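Catalase-3 (Neurospora crassa, PDB 4AJ9) probably protects cells from the toxic effects of hydrogen peroxide, using heme to convert it into water and oxygen. Local coordinates at residues 224-229 / 275-280; 83-88 / 214-219; 336-341 / 418-423; 287-292 / 435-440. All coordinates share one frame; numbering follows the deposited sequence.

Contact 1 (224-229 / 275-280); sequences KLVKWH and VQLIDE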
loop_
_atom_site.group_PDB
_atom_site.type_symbol
_atom_site.label_atom_id
_atom_site.label_comp_id
_atom_site.label_asym_id
_atom_site.label_seq_id
_atom_site.Cartn_x
_atom_site.Cartn_y
_atom_site.Cartn_z
ATOM N N LYS C 224 -18.506 36.816 9.220
ATOM C CA LYS C 224 -18.435 37.614 8.012
ATOM C C LYS C 224 -17.933 36.684 6.927
ATOM O O LYS C 224 -17.202 35.742 7.217
ATOM C CB LYS C 224 -17.452 38.761 8.191
ATOM C CG LYS C 224 -17.869 39.756 9.272
ATOM C CD LYS C 224 -16.920 40.929 9.332
ATOM C CE LYS C 224 -17.399 41.962 10.353
ATOM N NZ LYS C 224 -18.837 42.286 10.149
ATOM N N LEU C 225 -18.317 36.956 5.686
ATOM C CA LEU C 225 -17.798 36.218 4.544
ATOM C C LEU C 225 -16.444 36.815 4.205
ATOM O O LEU C 225 -16.245 38.023 4.355
ATOM C CB LEU C 225 -18.754 36.352 3.364
ATOM C CG LEU C 225 -20.182 35.836 3.583
ATOM C CD1 LEU C 225 -21.076 36.230 2.393
ATOM C CD2 LEU C 225 -20.177 34.331 3.812
ATOM N N VAL C 226 -15.498 35.980 3.777
ATOM C CA VAL C 226 -14.136 36.456 3.555
ATOM C C VAL C 226 -13.493 35.872 2.289
ATOM O O VAL C 226 -13.708 34.709 1.958
ATOM C CB VAL C 226 -13.226 36.171 4.781
ATOM C CG1 VAL C 226 -13.025 34.672 4.993
ATOM C CG2 VAL C 226 -11.890 36.854 4.621
ATOM N N LYS C 227 -12.713 36.701 1.595
ATOM C CA LYS C 227 -11.797 36.232 0.545
ATOM C C LYS C 227 -10.363 36.419 1.037
ATOM O O LYS C 227 -10.009 37.502 1.526
ATOM C CB LYS C 227 -11.986 37.015 -0.769
ATOM C CG LYS C 227 -13.353 36.857 -1.438
ATOM C CD LYS C 227 -13.547 35.459 -2.017
ATOM C CE LYS C 227 -14.613 35.453 -3.115
ATOM N NZ LYS C 227 -14.995 34.074 -3.541
ATOM N N TRP C 228 -9.541 35.378 0.908
ATOM C CA TRP C 228 -8.127 35.471 1.275
ATOM C C TRP C 228 -7.300 35.929 0.089
ATOM O O TRP C 228 -7.456 35.410 -1.035
ATOM C CB TRP C 228 -7.569 34.111 1.724
ATOM C CG TRP C 228 -8.184 33.512 2.937
ATOM C CD1 TRP C 228 -8.975 32.396 2.989
ATOM C CD2 TRP C 228 -8.027 33.954 4.293
ATOM N NE1 TRP C 228 -9.327 32.129 4.290
ATOM C CE2 TRP C 228 -8.750 33.065 5.109
ATOM C CE3 TRP C 228 -7.332 35.010 4.894
ATOM C CZ2 TRP C 228 -8.820 33.214 6.494
ATOM C CZ3 TRP C 228 -7.399 35.152 6.270
ATOM C CH2 TRP C 228 -8.135 34.263 7.053
ATOM N N HIS C 229 -6.395 36.871 0.345
ATOM C CA HIS C 229 -5.485 37.373 -0.682
ATOM C C HIS C 229 -4.066 37.396 -0.138
ATOM O O HIS C 229 -3.844 37.790 1.011
ATOM C CB HIS C 229 -5.840 38.805 -1.091
ATOM C CG HIS C 229 -7.186 38.951 -1.728
ATOM N ND1 HIS C 229 -7.348 39.364 -3.033
ATOM C CD2 HIS C 229 -8.432 38.772 -1.232
ATOM C CE1 HIS C 229 -8.639 39.431 -3.314
ATOM N NE2 HIS C 229 -9.318 39.067 -2.242
ATOM N N VAL C 275 -7.594 40.527 3.374
ATOM C CA VAL C 275 -8.922 39.939 3.224
ATOM C C VAL C 275 -9.914 40.943 2.652
ATOM O O VAL C 275 -9.804 42.154 2.864
ATOM C CB VAL C 275 -9.499 39.462 4.574
ATOM C CG1 VAL C 275 -8.740 38.224 5.092
ATOM C CG2 VAL C 275 -9.473 40.594 5.594
ATOM N N GLN C 276 -10.888 40.430 1.923
ATOM C CA GLN C 276 -12.087 41.199 1.653
ATOM C C GLN C 276 -13.116 40.661 2.628
ATOM O O GLN C 276 -13.192 39.459 2.831
ATOM C CB GLN C 276 -12.539 40.995 0.211
ATOM C CG GLN C 276 -11.583 41.614 -0.805
ATOM C CD GLN C 276 -11.994 41.331 -2.236
ATOM O OE1 GLN C 276 -11.831 40.212 -2.731
ATOM N NE2 GLN C 276 -12.526 42.344 -2.913
ATOM N N LEU C 277 -13.886 41.545 3.251
ATOM C CA LEU C 277 -14.879 41.125 4.227
ATOM C C LEU C 277 -16.278 41.524 3.755
ATOM O O LEU C 277 -16.514 42.678 3.409
ATOM C CB LEU C 277 -14.555 41.730 5.600
ATOM C CG LEU C 277 -13.220 41.243 6.179
ATOM C CD1 LEU C 277 -12.778 42.015 7.425
ATOM C CD2 LEU C 277 -13.317 39.750 6.476
ATOM N N ILE C 278 -17.200 40.564 3.714
ATOM C CA ILE C 278 -18.550 40.848 3.233
ATOM C C ILE C 278 -19.614 40.433 4.257
ATOM O O ILE C 278 -19.530 39.359 4.850
ATOM C CB ILE C 278 -18.833 40.162 1.866
ATOM C CG1 ILE C 278 -17.701 40.430 0.862
ATOM C CG2 ILE C 278 -20.164 40.657 1.279
ATOM C CD1 ILE C 278 -16.529 39.470 0.950
ATOM N N ASP C 279 -20.604 41.295 4.474
ATOM C CA ASP C 279 -21.751 40.957 5.323
ATOM C C ASP C 279 -22.448 39.696 4.815
ATOM O O ASP C 279 -22.603 39.508 3.611
ATOM C CB ASP C 279 -22.776 42.093 5.314
ATOM C CG ASP C 279 -22.259 43.361 5.979
ATOM O OD1 ASP C 279 -21.343 43.268 6.831
ATOM O OD2 ASP C 279 -22.795 44.444 5.655
ATOM N N GLU C 280 -22.897 38.843 5.724
ATOM C CA GLU C 280 -23.597 37.640 5.293
ATOM C C GLU C 280 -24.776 37.989 4.395
ATOM O O GLU C 280 -25.021 37.302 3.408
ATOM C CB GLU C 280 -24.079 36.821 6.493
ATOM C CG GLU C 280 -22.970 36.097 7.252
ATOM C CD GLU C 280 -22.614 34.728 6.677
ATOM O OE1 GLU C 280 -23.203 34.291 5.656
ATOM O OE2 GLU C 280 -21.720 34.082 7.256
#
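Residues 224-229 and 275-278 run antiparallel as neighbouring strands, paired from Leu225 with Ile278 to Trp228 with Val275. Leu225 and Ile278 form a hydrogen-bonded pair, with Leu225 N to Ile278 O and Ile278 N to Leu225 O both 2.8 Å. Lys227 and Gln276 repeat the pattern two residues on. Between them lies the non-hydrogen-bonded pair Val226 and Leu277. On that face Val226 CG2 is pressed against Val275 CG1 at 3.5 Å, tighter than usual carbon packing. The same Val275 CG1 also lies against the six-membered ring of Trp228, 3.5 Å from CE3. On the other face Gln276 reaches across the strands to His229. Its chain is extended beyond CG (chi2 176°), which carries the amide to the imidazole. His229 NE2 donates to Gln276 OE1 at 2.8 Å, but the bond is bent (134° at the hydrogen). The donor sits above the carbonyl plane, with ring and amide nearly perpendicular. Gln276 NE2 is held separately by the carbonyls of Leu297 and Ala302. At the far end Leu225 CD2 lies 3.5 Å from Glu280 OE1, while Glu280 OE2 forms a salt bridge with Arg215. This regular antiparallel pairing joins two neighbouring strands of the beta-barrel domain of the heme catalases.

Contact 2 (83-88 / 214-219); sequences NITAAS and FRLVTE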
loop_
_atom_site.group_PDB
_atom_site.type_symbol
_atom_site.label_atom_id
_atom_site.label_comp_id
_atom_site.label_asym_id
_atom_site.label_seq_id
_atom_site.Cartn_x
_atom_site.Cartn_y
_atom_site.Cartn_z
ATOM N N ASN C 83 -11.876 40.971 16.728
ATOM C CA ASN C 83 -13.105 41.648 16.333
ATOM C C ASN C 83 -13.740 41.034 15.091
ATOM O O ASN C 83 -14.927 41.249 14.825
ATOM C CB ASN C 83 -12.872 43.153 16.124
ATOM C CG ASN C 83 -11.760 43.447 15.114
ATOM O OD1 ASN C 83 -10.735 42.757 15.068
ATOM N ND2 ASN C 83 -11.958 44.485 14.309
ATOM N N ILE C 84 -12.958 40.277 14.325
ATOM C CA ILE C 84 -13.513 39.589 13.153
ATOM C C ILE C 84 -13.338 38.072 13.175
ATOM O O ILE C 84 -14.034 37.360 12.451
ATOM C CB ILE C 84 -12.937 40.121 11.813
ATOM C CG1 ILE C 84 -11.410 40.043 11.819
ATOM C CG2 ILE C 84 -13.412 41.556 11.553
ATOM C CD1 ILE C 84 -10.788 40.296 10.461
ATOM N N THR C 85 -12.407 37.571 13.978
ATOM C CA THR C 85 -12.168 36.128 14.016
ATOM C C THR C 85 -11.597 35.678 15.347
ATOM O O THR C 85 -10.788 36.380 15.946
ATOM C CB THR C 85 -11.224 35.681 12.873
ATOM O OG1 THR C 85 -11.132 34.251 12.859
ATOM C CG2 THR C 85 -9.824 36.282 13.058
ATOM N N ALA C 86 -12.031 34.501 15.800
ATOM C CA ALA C 86 -11.464 33.851 16.986
ATOM C C ALA C 86 -10.167 33.118 16.676
ATOM O O ALA C 86 -9.554 32.539 17.579
ATOM C CB ALA C 86 -12.466 32.869 17.584
ATOM N N ALA C 87 -9.765 33.109 15.406
ATOM C CA ALA C 87 -8.546 32.406 14.997
ATOM C C ALA C 87 -7.340 32.865 15.814
ATOM O O ALA C 87 -7.009 34.043 15.838
ATOM C CB ALA C 87 -8.287 32.598 13.506
ATOM N N SER C 88 -6.684 31.919 16.473
ATOM C CA SER C 88 -5.626 32.232 17.421
ATOM C C SER C 88 -4.417 32.891 16.757
ATOM O O SER C 88 -3.782 33.764 17.338
ATOM C CB SER C 88 -5.193 30.964 18.167
ATOM O OG SER C 88 -3.968 31.174 18.850
ATOM N N PHE C 214 -14.830 32.057 2.326
ATOM C CA PHE C 214 -14.895 31.331 3.588
ATOM C C PHE C 214 -15.644 32.201 4.584
ATOM O O PHE C 214 -16.229 33.220 4.199
ATOM C CB PHE C 214 -13.492 30.998 4.100
ATOM C CG PHE C 214 -12.779 29.952 3.278
ATOM C CD1 PHE C 214 -12.074 30.315 2.139
ATOM C CD2 PHE C 214 -12.813 28.613 3.645
ATOM C CE1 PHE C 214 -11.416 29.368 1.379
ATOM C CE2 PHE C 214 -12.146 27.648 2.889
ATOM C CZ PHE C 214 -11.456 28.025 1.748
ATOM N N ARG C 215 -15.651 31.796 5.851
ATOM C CA ARG C 215 -16.226 32.625 6.903
ATOM C C ARG C 215 -15.228 32.857 8.027
ATOM O O ARG C 215 -14.541 31.928 8.466
ATOM C CB ARG C 215 -17.491 31.979 7.482
ATOM C CG ARG C 215 -18.706 32.052 6.569
ATOM C CD ARG C 215 -19.895 31.267 7.125
ATOM N NE ARG C 215 -21.135 31.717 6.492
ATOM C CZ ARG C 215 -21.859 30.994 5.645
ATOM N NH1 ARG C 215 -21.488 29.756 5.343
ATOM N NH2 ARG C 215 -22.965 31.507 5.113
ATOM N N LEU C 216 -15.160 34.097 8.499
ATOM C CA LEU C 216 -14.488 34.383 9.764
ATOM C C LEU C 216 -15.575 34.420 10.822
ATOM O O LEU C 216 -16.654 34.964 10.584
ATOM C CB LEU C 216 -13.730 35.714 9.715
ATOM C CG LEU C 216 -12.570 35.801 8.727
ATOM C CD1 LEU C 216 -11.846 37.140 8.892
ATOM C CD2 LEU C 216 -11.606 34.628 8.945
ATOM N N VAL C 217 -15.294 33.819 11.977
ATOM C CA VAL C 217 -16.280 33.671 13.037
ATOM C C VAL C 217 -15.668 34.111 14.356
ATOM O O VAL C 217 -14.584 33.656 14.726
ATOM C CB VAL C 217 -16.759 32.210 13.150
ATOM C CG1 VAL C 217 -17.885 32.089 14.191
ATOM C CG2 VAL C 217 -17.228 31.715 11.794
ATOM N N THR C 218 -16.338 35.030 15.050
ATOM C CA THR C 218 -15.835 35.517 16.330
ATOM C C THR C 218 -16.274 34.581 17.454
ATOM O O THR C 218 -17.103 33.701 17.238
ATOM C CB THR C 218 -16.364 36.934 16.650
ATOM O OG1 THR C 218 -17.793 36.912 16.664
ATOM C CG2 THR C 218 -15.890 37.944 15.621
ATOM N N GLU C 219 -15.745 34.801 18.658
ATOM C CA GLU C 219 -16.083 33.975 19.823
ATOM C C GLU C 219 -17.588 33.822 20.055
ATOM O O GLU C 219 -18.052 32.753 20.451
ATOM C CB GLU C 219 -15.469 34.556 21.098
ATOM C CG GLU C 219 -13.971 34.784 21.055
ATOM C CD GLU C 219 -13.181 33.502 20.875
ATOM O OE1 GLU C 219 -13.785 32.406 20.938
ATOM O OE2 GLU C 219 -11.950 33.592 20.674
HETATM O O HOH W 1 -16.776 37.805 11.925
#
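An ST turn in the loop between strands 68-77 and 96-104 meets the end of strand 214-217 in the catalase beta-barrel domain. Within the turn Thr85 OG1 accepts from Ala87 N at 3.1 Å. Between them, Ala86 makes the backbone link to the strand: Ala86 N donates to Val217 O at 2.9 Å, 158° at the hydrogen. Thr85 has OG1 anti to its own N (chi1 -174°), which places the hydroxyl beside its carbonyl carbon and within reach of Ala87 N. The same hydroxyl bonds to the carbonyl of Gly336. A valine in place of Thr85 would probably leave Ala87 N and the Gly336 carbonyl without this partner and free the turn to shift. The apolar part lies beside it. Ile84 and Leu216 run side by side in the same direction, and their CD1 atoms meet at 3.7 Å. Leu216 CD2 turns to Thr85, 4.0 Å from OG1. Thr218 CG2 packs on the loop backbone, 3.5 Å from Asn83 O. Glu219 bends at chi2 (-63°), and its carboxylate comes up to a methyl group while forming salt bridges with Arg335 and Arg416. Glu219 OE2 ends 3.2 Å from Ala86 CB.

Contact 3 (336-341 / 418-423); sequences GVDFTE and FFTTPG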
loop_
_atom_site.group_PDB
_atom_site.type_symbol
_atom_site.label_atom_id
_atom_site.label_comp_id
_atom_site.label_asym_id
_atom_site.label_seq_id
_atom_site.Cartn_x
_atom_site.Cartn_y
_atom_site.Cartn_z
ATOM N N GLY C 336 -12.553 29.832 14.648
ATOM C CA GLY C 336 -12.477 31.183 14.118
ATOM C C GLY C 336 -12.674 31.262 12.610
ATOM O O GLY C 336 -12.843 32.344 12.054
ATOM N N VAL C 337 -12.654 30.112 11.944
ATOM C CA VAL C 337 -12.845 30.059 10.504
ATOM C C VAL C 337 -13.889 28.984 10.221
ATOM O O VAL C 337 -13.964 27.995 10.954
ATOM C CB VAL C 337 -11.520 29.691 9.785
ATOM C CG1 VAL C 337 -11.698 29.694 8.272
ATOM C CG2 VAL C 337 -10.396 30.648 10.194
ATOM N N ASP C 338 -14.698 29.185 9.179
ATOM C CA ASP C 338 -15.690 28.190 8.757
ATOM C C ASP C 338 -15.782 28.102 7.234
ATOM O O ASP C 338 -15.277 28.973 6.522
ATOM C CB ASP C 338 -17.068 28.511 9.339
ATOM C CG ASP C 338 -18.006 27.300 9.343
ATOM O OD1 ASP C 338 -17.533 26.174 9.087
ATOM O OD2 ASP C 338 -19.217 27.472 9.611
ATOM N N PHE C 339 -16.449 27.053 6.749
ATOM C CA PHE C 339 -16.639 26.844 5.317
ATOM C C PHE C 339 -17.849 27.614 4.822
ATOM O O PHE C 339 -18.647 28.108 5.615
ATOM C CB PHE C 339 -16.856 25.359 5.024
ATOM C CG PHE C 339 -15.778 24.473 5.578
ATOM C CD1 PHE C 339 -14.487 24.536 5.074
ATOM C CD2 PHE C 339 -16.052 23.587 6.612
ATOM C CE1 PHE C 339 -13.485 23.725 5.596
ATOM C CE2 PHE C 339 -15.050 22.773 7.140
ATOM C CZ PHE C 339 -13.766 22.844 6.630
ATOM N N THR C 340 -17.977 27.716 3.505
ATOM C CA THR C 340 -19.246 28.111 2.921
ATOM C C THR C 340 -19.753 27.013 2.012
ATOM O O THR C 340 -19.054 26.026 1.728
ATOM C CB THR C 340 -19.173 29.409 2.103
ATOM O OG1 THR C 340 -18.372 29.194 0.937
ATOM C CG2 THR C 340 -18.610 30.568 2.944
ATOM N N GLU C 341 -20.969 27.224 1.533
ATOM C CA GLU C 341 -21.670 26.270 0.703
ATOM C C GLU C 341 -21.238 26.340 -0.763
ATOM O O GLU C 341 -22.008 26.000 -1.658
ATOM C CB GLU C 341 -23.181 26.511 0.822
ATOM C CG GLU C 341 -23.763 26.155 2.189
ATOM C CD GLU C 341 -23.531 27.225 3.254
ATOM O OE1 GLU C 341 -22.826 28.220 2.989
ATOM O OE2 GLU C 341 -24.069 27.069 4.366
ATOM N N PHE C 418 -13.568 23.747 17.969
ATOM C CA PHE C 418 -14.114 24.230 16.710
ATOM C C PHE C 418 -15.631 24.294 16.831
ATOM O O PHE C 418 -16.238 23.522 17.572
ATOM C CB PHE C 418 -13.747 23.291 15.561
ATOM C CG PHE C 418 -14.354 23.688 14.255
ATOM C CD1 PHE C 418 -13.728 24.625 13.448
ATOM C CD2 PHE C 418 -15.579 23.157 13.851
ATOM C CE1 PHE C 418 -14.307 25.019 12.241
ATOM C CE2 PHE C 418 -16.156 23.539 12.647
ATOM C CZ PHE C 418 -15.505 24.475 11.839
ATOM N N PHE C 419 -16.251 25.215 16.105
ATOM C CA PHE C 419 -17.705 25.195 16.000
ATOM C C PHE C 419 -18.143 25.730 14.654
ATOM O O PHE C 419 -17.553 26.673 14.112
ATOM C CB PHE C 419 -18.391 25.932 17.167
ATOM C CG PHE C 419 -18.063 27.401 17.256
ATOM C CD1 PHE C 419 -16.883 27.830 17.846
ATOM C CD2 PHE C 419 -18.952 28.352 16.773
ATOM C CE1 PHE C 419 -16.581 29.175 17.935
ATOM C CE2 PHE C 419 -18.662 29.712 16.872
ATOM C CZ PHE C 419 -17.478 30.121 17.456
ATOM N N THR C 420 -19.153 25.085 14.091
ATOM C CA THR C 420 -19.728 25.541 12.837
ATOM C C THR C 420 -20.495 26.839 13.113
ATOM O O THR C 420 -21.083 26.985 14.188
ATOM C CB THR C 420 -20.650 24.459 12.254
ATOM O OG1 THR C 420 -19.853 23.365 11.778
ATOM C CG2 THR C 420 -21.475 25.007 11.107
ATOM N N THR C 421 -20.466 27.778 12.165
ATOM C CA THR C 421 -21.164 29.055 12.330
ATOM C C THR C 421 -22.589 28.812 12.806
ATOM O O THR C 421 -23.383 28.187 12.106
ATOM C CB THR C 421 -21.229 29.855 11.020
ATOM O OG1 THR C 421 -19.925 29.918 10.424
ATOM C CG2 THR C 421 -21.728 31.276 11.298
ATOM N N PRO C 422 -22.920 29.305 14.005
ATOM C CA PRO C 422 -24.218 28.954 14.589
ATOM C C PRO C 422 -25.431 29.413 13.759
ATOM O O PRO C 422 -26.491 28.783 13.819
ATOM C CB PRO C 422 -24.193 29.639 15.971
ATOM C CG PRO C 422 -23.050 30.586 15.945
ATOM C CD PRO C 422 -22.077 30.097 14.920
ATOM N N GLY C 423 -25.286 30.479 12.985
ATOM C CA GLY C 423 -26.417 30.965 12.213
ATOM C C GLY C 423 -26.766 30.195 10.945
ATOM O O GLY C 423 -27.826 30.413 10.351
HETATM O O HOH W 2 -15.741 28.158 12.803
HETATM O O HOH W 3 -18.729 23.584 9.509
#
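Asp338 and Thr421 make the tight part of this contact. One carboxylate oxygen, Asp338 OD2, takes two bonds from the same residue. Thr421 OG1 donates at 2.7 Å on the anti lone pair. Thr421 N donates at 2.9 Å from above the carboxylate plane, in a nearly straight bond (170° at the hydrogen). The first torsion of Asp338 (chi1 -160°) sets CG opposite its own N and directs the carboxylate at this pair of donors. Arg424 adds a salt bridge to OD2, which is likely to stabilise its negative charge. The other oxygen, OD1, receives a weak bond from Phe339 N. It also faces the edge of the Phe418 ring, 3.8 Å from CZ, with the two planes 75° apart. Phe418 CE1 comes within 3.3 Å of Val337 O. The looser part is bridged by water. One water donates to both Val337 O and Phe419 O, the latter at 2.7 Å. A second links Asp338 OD1 to Thr420 OG1, a hydroxyl that is also bonded to Arg432 of the third subunit. The Phe418 ring meets Phe45 of the second subunit edge-to-face. An aspartate side chain here joins short strand 337-338 of the catalase domain to a tetramer-interface loop.

Contact 4 (287-292 / 435-440); sequences GFDLLD and SATFDD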
loop_
_atom_site.group_PDB
_atom_site.type_symbol
_atom_site.label_atom_id
_atom_site.label_comp_id
_atom_site.label_asym_id
_atom_site.label_seq_id
_atom_site.Cartn_x
_atom_site.Cartn_y
_atom_site.Cartn_z
ATOM N N GLY C 287 -23.553 41.459 -8.029
ATOM C CA GLY C 287 -23.695 41.112 -9.432
ATOM C C GLY C 287 -23.417 39.644 -9.716
ATOM O O GLY C 287 -23.377 39.214 -10.872
ATOM N N PHE C 288 -23.217 38.879 -8.653
ATOM C CA PHE C 288 -22.956 37.441 -8.749
ATOM C C PHE C 288 -23.116 36.830 -7.358
ATOM O O PHE C 288 -23.345 37.540 -6.393
ATOM C CB PHE C 288 -21.543 37.172 -9.273
ATOM C CG PHE C 288 -20.445 37.597 -8.326
ATOM C CD1 PHE C 288 -19.967 38.901 -8.331
ATOM C CD2 PHE C 288 -19.881 36.687 -7.443
ATOM C CE1 PHE C 288 -18.959 39.300 -7.470
ATOM C CE2 PHE C 288 -18.868 37.075 -6.576
ATOM C CZ PHE C 288 -18.405 38.383 -6.586
ATOM N N ASP C 289 -22.978 35.514 -7.265
ATOM C CA ASP C 289 -23.162 34.804 -6.005
ATOM C C ASP C 289 -21.795 34.490 -5.407
ATOM O O ASP C 289 -20.963 33.845 -6.051
ATOM C CB ASP C 289 -23.944 33.513 -6.272
ATOM C CG ASP C 289 -24.438 32.843 -5.000
ATOM O OD1 ASP C 289 -23.755 32.936 -3.961
ATOM O OD2 ASP C 289 -25.517 32.213 -5.056
ATOM N N LEU C 290 -21.553 34.943 -4.179
ATOM C CA LEU C 290 -20.234 34.761 -3.564
ATOM C C LEU C 290 -19.904 33.300 -3.229
ATOM O O LEU C 290 -18.796 32.988 -2.792
ATOM C CB LEU C 290 -20.052 35.685 -2.352
ATOM C CG LEU C 290 -19.434 37.034 -2.728
ATOM C CD1 LEU C 290 -19.706 38.119 -1.670
ATOM C CD2 LEU C 290 -17.940 36.858 -2.963
ATOM N N LEU C 291 -20.856 32.405 -3.464
ATOM C CA LEU C 291 -20.604 30.975 -3.316
ATOM C C LEU C 291 -20.030 30.398 -4.617
ATOM O O LEU C 291 -19.667 29.229 -4.675
ATOM C CB LEU C 291 -21.887 30.231 -2.937
ATOM C CG LEU C 291 -22.580 30.577 -1.614
ATOM C CD1 LEU C 291 -23.844 29.726 -1.459
ATOM C CD2 LEU C 291 -21.655 30.385 -0.417
ATOM N N ASP C 292 -19.940 31.240 -5.645
ATOM C CA ASP C 292 -19.511 30.846 -6.982
ATOM C C ASP C 292 -18.011 31.105 -7.160
ATOM O O ASP C 292 -17.583 32.253 -7.277
ATOM C CB ASP C 292 -20.307 31.641 -8.032
ATOM C CG ASP C 292 -19.979 31.241 -9.464
ATOM O OD1 ASP C 292 -18.954 30.555 -9.704
ATOM O OD2 ASP C 292 -20.749 31.640 -10.370
ATOM N N SER C 435 -27.433 26.431 -8.263
ATOM C CA SER C 435 -28.213 27.658 -8.204
ATOM C C SER C 435 -28.164 28.415 -9.527
ATOM O O SER C 435 -27.096 28.570 -10.115
ATOM C CB SER C 435 -27.657 28.558 -7.104
ATOM O OG SER C 435 -28.431 29.733 -6.977
ATOM N N ALA C 436 -29.315 28.901 -9.981
ATOM C CA ALA C 436 -29.373 29.704 -11.194
ATOM C C ALA C 436 -28.497 30.955 -11.061
ATOM O O ALA C 436 -28.121 31.559 -12.063
ATOM C CB ALA C 436 -30.812 30.081 -11.531
ATOM N N THR C 437 -28.161 31.327 -9.825
ATOM C CA THR C 437 -27.299 32.487 -9.576
ATOM C C THR C 437 -25.886 32.273 -10.122
ATOM O O THR C 437 -25.094 33.215 -10.193
ATOM C CB THR C 437 -27.199 32.839 -8.062
ATOM O OG1 THR C 437 -26.689 31.715 -7.325
ATOM C CG2 THR C 437 -28.559 33.230 -7.502
ATOM N N PHE C 438 -25.582 31.032 -10.499
ATOM C CA PHE C 438 -24.258 30.647 -10.982
ATOM C C PHE C 438 -24.177 30.757 -12.510
ATOM O O PHE C 438 -23.118 30.527 -13.092
ATOM C CB PHE C 438 -23.945 29.190 -10.560
ATOM C CG PHE C 438 -23.425 29.037 -9.139
ATOM C CD1 PHE C 438 -23.954 29.781 -8.089
ATOM C CD2 PHE C 438 -22.409 28.127 -8.857
ATOM C CE1 PHE C 438 -23.472 29.629 -6.790
ATOM C CE2 PHE C 438 -21.923 27.969 -7.563
ATOM C CZ PHE C 438 -22.450 28.717 -6.524
ATOM N N ASP C 439 -25.288 31.129 -13.150
ATOM C CA ASP C 439 -25.456 30.991 -14.604
ATOM C C ASP C 439 -24.553 31.821 -15.536
ATOM O O ASP C 439 -24.377 31.456 -16.700
ATOM C CB ASP C 439 -26.921 31.236 -14.998
ATOM C CG ASP C 439 -27.816 30.043 -14.709
ATOM O OD1 ASP C 439 -27.287 28.999 -14.275
ATOM O OD2 ASP C 439 -29.045 30.144 -14.936
ATOM N N ASP C 440 -24.004 32.931 -15.051
ATOM C CA ASP C 440 -23.276 33.858 -15.926
ATOM C C ASP C 440 -21.798 33.491 -16.062
ATOM O O ASP C 440 -21.037 33.612 -15.110
ATOM C CB ASP C 440 -23.424 35.300 -15.420
ATOM C CG ASP C 440 -22.745 36.324 -16.325
ATOM O OD1 ASP C 440 -21.679 36.024 -16.904
ATOM O OD2 ASP C 440 -23.280 37.446 -16.449
HETATM O O HOH W 4 -22.504 33.682 -9.497
#
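A hydrogen bond, a water and contacts round one aromatic ring join the turn at 289-292 to the 3-10 segment at 436-438. Thr437 OG1 donates to Asp289 OD2 at 2.6 Å, on the anti lone pair. Asp289 swings its carboxylate opposite its backbone N (chi1 -168°), toward Thr437. Asp289 OD1 accepts from Leu291 N at 3.0 Å, an Asx turn that braces the type I turn 289-292. A water accepts from Asp289 N and donates to Asp292 OD2 and to Thr437 O, the last at 2.7 Å. The ring contacts centre on Phe438. Asp292 CB lies almost exactly above the ring centre, 3.8 Å from the centroid, as a CH-pi contact. The Asp292 carboxylate stacks nearly parallel to the ring, 11° between planes. Asp289 OD2 instead stands at the ring edge, 3.7 Å from Phe438 CE1. Leu291 CB touches Phe438 CZ at 3.9 Å. An alanine replacing Phe438 would leave Asp292 CB and Leu291 CB without the ring they pack on, and is likely to open a gap beside the turn. Asp292 hydrogen-bonds Thr294 and salt-bridges Lys295, and Asp289 salt-bridges Arg37 of the fourth subunit; this probably favours the charged form of both buried acids.

In the fold
Contacts 1, 2 and 3 share one antiparallel sheet. Strand 337-338 pairs with 214-217, which pairs with 223-232, and that in turn pairs with 270-278. The centres of contacts 2 and 3 are about 9 Å apart, and those of contacts 1 and 2 about 11 Å. Along the chain contact 2 closes first, then contact 1 opens and closes. Contact 3 is nested inside the loop closed by contact 4. Contact 4 lies about 16 Å from contact 1, centre to centre, and touches it through Leu290, packed on Lys227 and Ile278. Leu291 likewise packs on Thr340 of contact 3. The later segments, 418-423 and 435-440, thus bring distant parts of the chain onto the barrel side, where contacts 3 and 4 also meet other subunits.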